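Local coordinates for citrate synthase (Pyrobaculum aerophilum, PDB 2IBP), which probably condenses acetyl-CoA with oxaloacetate to form citrate and CoA in the tricarboxylic acid cycle, at residues I301-S306 against A325-V330. Sequence-based numbering, arbitrary orientation.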
ATOM      1  N   ILE A 301      -9.512   9.634 -28.496  1.00 11.47           N
ATOM      2  CA  ILE A 301      -9.558  11.026 -28.129  1.00  8.14           C
ATOM      3  C   ILE A 301      -8.168  11.625 -28.013  1.00  6.97           C
ATOM      4  O   ILE A 301      -7.908  12.726 -28.505  1.00  9.78           O
ATOM      5  CB  ILE A 301     -10.288  11.208 -26.782  1.00  8.09           C
ATOM      6  CG1 ILE A 301     -11.733  10.711 -26.889  1.00 10.29           C
ATOM      7  CG2 ILE A 301     -10.256  12.656 -26.329  1.00 11.34           C
ATOM      8  CD1 ILE A 301     -12.439  10.561 -25.553  1.00 13.05           C
ATOM      9  N   PHE A 302      -7.260  10.916 -27.353  1.00  6.84           N
ATOM     10  CA  PHE A 302      -5.938  11.480 -27.153  1.00  7.30           C
ATOM     11  C   PHE A 302      -5.132  11.541 -28.450  1.00  9.31           C
ATOM     12  O   PHE A 302      -4.323  12.446 -28.636  1.00 10.83           O
ATOM     13  CB  PHE A 302      -5.180  10.811 -26.021  1.00  9.47           C
ATOM     14  CG  PHE A 302      -4.247  11.747 -25.332  1.00  8.68           C
ATOM     15  CD1 PHE A 302      -4.746  12.782 -24.559  1.00 10.67           C
ATOM     16  CD2 PHE A 302      -2.892  11.658 -25.513  1.00 10.35           C
ATOM     17  CE1 PHE A 302      -3.910  13.684 -23.964  1.00 10.67           C
ATOM     18  CE2 PHE A 302      -2.049  12.535 -24.892  1.00 11.06           C
ATOM     19  CZ  PHE A 302      -2.563  13.558 -24.109  1.00 13.34           C
ATOM     20  N   LYS A 303      -5.383  10.596 -29.348  1.00  9.36           N
ATOM     21  CA  LYS A 303      -4.768  10.611 -30.680  1.00  9.70           C
ATOM     22  C   LYS A 303      -5.085  11.937 -31.385  1.00  8.74           C
ATOM     23  O   LYS A 303      -4.212  12.595 -31.935  1.00 10.68           O
ATOM     24  CB  LYS A 303      -5.340   9.489 -31.527  1.00 12.20           C
ATOM     25  CG  LYS A 303      -4.892   9.550 -32.970  1.00 10.04           C
ATOM     26  CD  LYS A 303      -5.638   8.555 -33.817  1.00 16.13           C
ATOM     27  CE  LYS A 303      -5.149   8.625 -35.252  1.00 27.24           C
ATOM     28  NZ  LYS A 303      -5.953   7.750 -36.137  1.00 31.27           N
ATOM     29  N   GLU A 304      -6.355  12.329 -31.343  1.00  8.21           N
ATOM     30  CA  GLU A 304      -6.782  13.563 -31.994  1.00 10.11           C
ATOM     31  C   GLU A 304      -6.154  14.791 -31.364  1.00 11.63           C
ATOM     32  O   GLU A 304      -5.816  15.737 -32.050  1.00 10.96           O
ATOM     33  CB  GLU A 304      -8.298  13.660 -32.076  1.00 15.39           C
ATOM     34  CG  GLU A 304      -8.865  12.617 -33.016  1.00 19.20           C
ATOM     35  CD  GLU A 304      -8.204  12.674 -34.398  1.00 25.27           C
ATOM     36  OE1 GLU A 304      -8.005  13.794 -34.927  1.00 26.47           O
ATOM     37  OE2 GLU A 304      -7.856  11.610 -34.939  1.00 21.73           O
ATOM     38  N   PHE A 305      -6.050  14.811 -30.043  1.00  7.58           N
ATOM     39  CA  PHE A 305      -5.328  15.888 -29.403  1.00  7.88           C
ATOM     40  C   PHE A 305      -3.875  15.910 -29.891  1.00  9.46           C
ATOM     41  O   PHE A 305      -3.311  16.969 -30.178  1.00  9.61           O
ATOM     42  CB  PHE A 305      -5.315  15.741 -27.881  1.00 10.10           C
ATOM     43  CG  PHE A 305      -4.291  16.597 -27.257  1.00  7.58           C
ATOM     44  CD1 PHE A 305      -4.470  17.963 -27.226  1.00  9.74           C
ATOM     45  CD2 PHE A 305      -3.062  16.079 -26.892  1.00  8.23           C
ATOM     46  CE1 PHE A 305      -3.458  18.790 -26.793  1.00 11.00           C
ATOM     47  CE2 PHE A 305      -2.055  16.918 -26.462  1.00 10.34           C
ATOM     48  CZ  PHE A 305      -2.257  18.258 -26.416  1.00 11.46           C
ATOM     49  N   SER A 306      -3.242  14.739 -29.930  1.00 10.54           N
ATOM     50  CA  SER A 306      -1.848  14.642 -30.337  1.00  9.71           C
ATOM     51  C   SER A 306      -1.658  15.181 -31.751  1.00  8.55           C
ATOM     52  O   SER A 306      -0.669  15.848 -32.036  1.00 10.71           O
ATOM     53  CB  SER A 306      -1.351  13.207 -30.223  1.00 12.31           C
ATOM     54  OG  SER A 306      -1.505  12.748 -28.894  1.00 12.94           O
ATOM     55  N   ALA A 325       1.601   5.570 -38.667  1.00  8.94           N
ATOM     56  CA  ALA A 325       1.893   4.542 -39.665  1.00 10.43           C
ATOM     57  C   ALA A 325       1.640   3.152 -39.097  1.00  8.38           C
ATOM     58  O   ALA A 325       1.028   2.303 -39.739  1.00 13.54           O
ATOM     59  CB  ALA A 325       3.328   4.678 -40.141  1.00 10.81           C
ATOM     60  N   ILE A 326       2.106   2.943 -37.873  1.00  9.27           N
ATOM     61  CA  ILE A 326       1.917   1.684 -37.197  1.00 10.35           C
ATOM     62  C   ILE A 326       0.444   1.447 -36.933  1.00 11.70           C
ATOM     63  O   ILE A 326      -0.079   0.360 -37.180  1.00 11.71           O
ATOM     64  CB  ILE A 326       2.712   1.658 -35.898  1.00 11.46           C
ATOM     65  CG1 ILE A 326       4.213   1.627 -36.222  1.00 12.54           C
ATOM     66  CG2 ILE A 326       2.316   0.448 -35.026  1.00 10.31           C
ATOM     67  CD1 ILE A 326       5.101   1.764 -35.025  1.00 13.52           C
ATOM     68  N   GLU A 327      -0.239   2.477 -36.444  1.00  9.82           N
ATOM     69  CA  GLU A 327      -1.662   2.357 -36.177  1.00 10.70           C
ATOM     70  C   GLU A 327      -2.437   1.925 -37.420  1.00 11.13           C
ATOM     71  O   GLU A 327      -3.257   1.018 -37.358  1.00 14.23           O
ATOM     72  CB  GLU A 327      -2.236   3.686 -35.670  1.00 11.83           C
ATOM     73  CG  GLU A 327      -3.674   3.557 -35.235  1.00 13.05           C
ATOM     74  CD  GLU A 327      -4.521   4.737 -35.635  1.00 17.85           C
ATOM     75  OE1 GLU A 327      -4.294   5.294 -36.730  1.00 21.88           O
ATOM     76  OE2 GLU A 327      -5.491   5.032 -34.916  1.00 15.11           O
ATOM     77  N   GLN A 328      -2.173   2.577 -38.551  1.00 10.88           N
ATOM     78  CA  GLN A 328      -2.863   2.251 -39.796  1.00 14.50           C
ATOM     79  C   GLN A 328      -2.664   0.792 -40.199  1.00 19.15           C
ATOM     80  O   GLN A 328      -3.626   0.096 -40.552  1.00 19.68           O
ATOM     81  CB  GLN A 328      -2.410   3.202 -40.894  1.00 19.08           C
ATOM     82  CG  GLN A 328      -2.871   4.636 -40.631  1.00 31.15           C
ATOM     83  CD  GLN A 328      -2.165   5.670 -41.492  1.00 40.83           C
ATOM     84  OE1 GLN A 328      -2.267   6.872 -41.236  1.00 50.51           O
ATOM     85  NE2 GLN A 328      -1.416   5.209 -42.489  1.00 51.57           N
ATOM     86  N   GLU A 329      -1.449   0.295 -40.014  1.00 13.81           N
ATOM     87  CA  GLU A 329      -1.144  -1.090 -40.343  1.00 17.50           C
ATOM     88  C   GLU A 329      -1.869  -2.042 -39.406  1.00 18.81           C
ATOM     89  O   GLU A 329      -2.469  -3.030 -39.850  1.00 20.12           O
ATOM     90  CB  GLU A 329       0.365  -1.332 -40.332  1.00 19.16           C
ATOM     91  CG  GLU A 329       1.094  -0.573 -41.437  1.00 15.31           C
ATOM     92  CD  GLU A 329       0.635  -0.973 -42.843  1.00 29.91           C
ATOM     93  OE1 GLU A 329       0.201  -2.131 -43.038  1.00 26.48           O
ATOM     94  OE2 GLU A 329       0.753  -0.138 -43.765  1.00 41.64           O
ATOM     95  N   VAL A 330      -1.877  -1.710 -38.119  1.00 16.84           N
ATOM     96  CA  VAL A 330      -2.578  -2.530 -37.134  1.00 17.83           C
ATOM     97  C   VAL A 330      -4.075  -2.624 -37.462  1.00 22.70           C
ATOM     98  O   VAL A 330      -4.664  -3.708 -37.410  1.00 25.29           O
ATOM     99  CB  VAL A 330      -2.404  -1.982 -35.704  1.00 13.53           C
ATOM    100  CG1 VAL A 330      -3.482  -2.557 -34.771  1.00 14.05           C
ATOM    101  CG2 VAL A 330      -1.002  -2.242 -35.197  1.00 12.07           C
TER
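Lys303 and Glu327 reach for each other from facing helices and join in a salt bridge. Their CA atoms lie 10.4 Å apart, so side chains and not backbones span the gap between helix 297-313 and helix 319-332. Lys303 is stretched out to its full length. Its CG stands anti to the backbone N (chi1 172°), and every later torsion is also extended, which carries the ammonium group straight across. Glu327 comes from the opposite direction and bends at chi2 (-140°), presenting both carboxylate oxygens to the lysine. NZ of Lys303 bonds in a fork, 3.0 Å from OE1 and 3.0 Å from OE2 of Glu327. It meets both oxygens on their syn side, 20° out of the carboxylate plane. The aliphatic end of the lysine follows, with Lys303 CE 3.6 Å from Glu327 OE2. Tyr295 OH also hydrogen-bonds to OE2 and probably helps fix the rotation of the carboxylate, while Trp348 touches the side chain of Lys303. With an alanine here in place of Glu327, the Lys303 ammonium would probably lose this counter-charge and Tyr295 OH this partner. Next along the helix, Glu304 belongs to a magnesium site and pairs with Arg307. The contact is thus a single charged bridge tying two successive helices of the citrate synthase fold, and the buried carboxylate is probably kept ionised by the lysine.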